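Local structure of erythromycin C-12 hydroxylase (Saccharopolyspora erythraea, 2XFH) at residues 28-33 and 315-320. The protein hydroxylates C-12 of the macrolactone ring of erythromycin D to give erythromycin C, as a heme-dependent cytochrome P450 monooxygenase of erythromycin biosynthesis. The protein carries 1 engineered substitution. Numbering follows the deposited sequence.
Sequences TALLDW and WVLSAN
Leu317 and Leu30 meet through their methyl groups, Leu317 CD2 lying 3.7 Å from Leu30 CD2. Followed outward, the Leu317 side chain leaves a CB that points at helix 27-40; CG is anti to the backbone N (chi1 -178°), which carries both methyls on toward that helix. Leu317 CG comes 3.9 Å from Leu31 CD2, and Leu317 CD1 lies 3.8 Å from that same methyl. Leu31 CD2 thus sits against the branch point of Leu317, the two side chains crossing at about a right angle. Leu317 CD2 lies closest to Leu30 CD2 but also stays within 4.1 Å of Leu31 CD2. Leu31 leaves its helix without facing the other segment, and it is the CD2 end that comes near.

In the cytochrome P450 fold this joins the N-terminal helix to the end of strand 311-315, part of a mixed sheet, and the short helix after it, with Trp315 as N-cap residue. The methyl-methyl and methyl-indole contacts mark the packing as apolar; separately, no hydrogen bond crosses between 28-33 and 315-320. The side chain of Leu317 is about 11 Å from the heme, and that of Trp315 about 7 Å from the side chain of the substrate-binding Gln292, on the adjacent strand 290-295.

Leu30 divides its methyls: CD1 approaches the six-membered part of the Trp315 indole, 3.9 Å from CZ3, obliquely to the ring. Trp315 CZ2 comes to the edge of the Trp33 ring, near that ring's plane, 4.4 Å from Trp33 CZ3. The Trp315 indole is also tethered through NE1, hydrogen-bonded to His52 ND1, and its ring stacks with Phe54, which Trp33 meets edge-to-face.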
loop_
_atom_site.group_PDB
_atom_site.type_symbol
_atom_site.label_atom_id
_atom_site.label_comp_id
_atom_site.label_asym_id
_atom_site.label_seq_id
_atom_site.Cartn_x
_atom_site.Cartn_y
_atom_site.Cartn_z
ATOM N N THR A 28 6.702 -10.710 15.271
ATOM C CA THR A 28 7.610 -10.585 16.404
ATOM C C THR A 28 9.040 -11.043 16.069
ATOM O O THR A 28 10.016 -10.342 16.368
ATOM C CB THR A 28 7.075 -11.374 17.623
ATOM O OG1 THR A 28 5.730 -10.943 17.909
ATOM C CG2 THR A 28 7.970 -11.171 18.862
ATOM N N ALA A 29 9.149 -12.220 15.465
ATOM C CA ALA A 29 10.438 -12.780 15.072
ATOM C C ALA A 29 11.104 -11.920 14.001
ATOM O O ALA A 29 12.307 -11.741 14.037
ATOM C CB ALA A 29 10.261 -14.195 14.544
ATOM N N LEU A 30 10.322 -11.433 13.034
ATOM C CA LEU A 30 10.851 -10.542 12.006
ATOM C C LEU A 30 11.396 -9.253 12.626
ATOM O O LEU A 30 12.527 -8.865 12.356
ATOM C CB LEU A 30 9.773 -10.218 10.970
ATOM C CG LEU A 30 10.129 -9.192 9.886
ATOM C CD1 LEU A 30 11.290 -9.645 8.930
ATOM C CD2 LEU A 30 8.847 -8.853 9.098
ATOM N N LEU A 31 10.577 -8.603 13.459
ATOM C CA LEU A 31 10.996 -7.402 14.179
ATOM C C LEU A 31 12.245 -7.628 15.028
ATOM O O LEU A 31 13.155 -6.791 15.045
ATOM C CB LEU A 31 9.846 -6.869 15.047
ATOM C CG LEU A 31 8.648 -6.249 14.327
ATOM C CD1 LEU A 31 7.527 -5.997 15.326
ATOM C CD2 LEU A 31 9.052 -4.956 13.621
ATOM N N ASP A 32 12.275 -8.736 15.775
ATOM C CA ASP A 32 13.455 -9.116 16.557
ATOM C C ASP A 32 14.692 -9.235 15.652
ATOM O O ASP A 32 15.738 -8.705 15.956
ATOM C CB ASP A 32 13.208 -10.459 17.269
ATOM C CG ASP A 32 12.291 -10.336 18.483
ATOM O OD1 ASP A 32 12.154 -9.216 19.042
ATOM O OD2 ASP A 32 11.729 -11.387 18.886
ATOM N N TRP A 33 14.555 -9.940 14.533
ATOM C CA TRP A 33 15.689 -10.150 13.612
ATOM C C TRP A 33 16.224 -8.826 13.050
ATOM O O TRP A 33 17.439 -8.610 12.983
ATOM C CB TRP A 33 15.301 -11.094 12.476
ATOM C CG TRP A 33 16.374 -11.324 11.436
ATOM C CD1 TRP A 33 17.498 -12.091 11.572
ATOM C CD2 TRP A 33 16.410 -10.803 10.095
ATOM N NE1 TRP A 33 18.223 -12.084 10.402
ATOM C CE2 TRP A 33 17.586 -11.295 9.483
ATOM C CE3 TRP A 33 15.560 -9.980 9.349
ATOM C CZ2 TRP A 33 17.936 -10.986 8.158
ATOM C CZ3 TRP A 33 15.913 -9.666 8.036
ATOM C CH2 TRP A 33 17.083 -10.181 7.450
ATOM N N TRP A 315 14.632 -1.733 4.033
ATOM C CA TRP A 315 13.646 -2.176 4.989
ATOM C C TRP A 315 13.013 -0.998 5.714
ATOM O O TRP A 315 13.512 -0.555 6.761
ATOM C CB TRP A 315 14.256 -3.158 5.988
ATOM C CG TRP A 315 14.498 -4.513 5.422
ATOM C CD1 TRP A 315 15.592 -4.931 4.727
ATOM C CD2 TRP A 315 13.608 -5.632 5.498
ATOM N NE1 TRP A 315 15.434 -6.255 4.356
ATOM C CE2 TRP A 315 14.230 -6.707 4.828
ATOM C CE3 TRP A 315 12.341 -5.827 6.070
ATOM C CZ2 TRP A 315 13.632 -7.974 4.728
ATOM C CZ3 TRP A 315 11.745 -7.087 5.967
ATOM C CH2 TRP A 315 12.403 -8.140 5.310
ATOM N N VAL A 316 11.939 -0.472 5.126
ATOM C CA VAL A 316 11.068 0.538 5.779
ATOM C C VAL A 316 10.632 0.118 7.198
ATOM O O VAL A 316 10.618 0.935 8.143
ATOM C CB VAL A 316 9.799 0.792 4.896
ATOM C CG1 VAL A 316 8.648 1.433 5.708
ATOM C CG2 VAL A 316 10.166 1.637 3.692
ATOM N N LEU A 317 10.269 -1.146 7.353
ATOM C CA LEU A 317 9.905 -1.669 8.664
ATOM C C LEU A 317 11.013 -1.471 9.704
ATOM O O LEU A 317 10.728 -1.029 10.819
ATOM C CB LEU A 317 9.452 -3.137 8.573
ATOM C CG LEU A 317 9.001 -3.796 9.894
ATOM C CD1 LEU A 317 7.890 -2.990 10.611
ATOM C CD2 LEU A 317 8.535 -5.226 9.597
ATOM N N SER A 318 12.265 -1.745 9.327
ATOM C CA SER A 318 13.401 -1.621 10.245
ATOM C C SER A 318 13.697 -0.160 10.535
ATOM O O SER A 318 13.943 0.215 11.677
ATOM C CB SER A 318 14.630 -2.299 9.638
ATOM O OG SER A 318 15.718 -2.352 10.547
ATOM N N ALA A 319 13.642 0.663 9.492
ATOM C CA ALA A 319 13.889 2.088 9.613
ATOM C C ALA A 319 12.870 2.761 10.552
ATOM O O ALA A 319 13.221 3.616 11.385
ATOM C CB ALA A 319 13.859 2.747 8.186
ATOM N N ASN A 320 11.608 2.359 10.440
ATOM C CA ASN A 320 10.531 2.891 11.275
ATOM C C ASN A 320 10.699 2.483 12.742
ATOM O O ASN A 320 10.142 3.126 13.602
ATOM C CB ASN A 320 9.153 2.420 10.765
ATOM C CG ASN A 320 8.739 3.099 9.443
ATOM O OD1 ASN A 320 9.426 3.984 8.941
ATOM N ND2 ASN A 320 7.635 2.650 8.875
#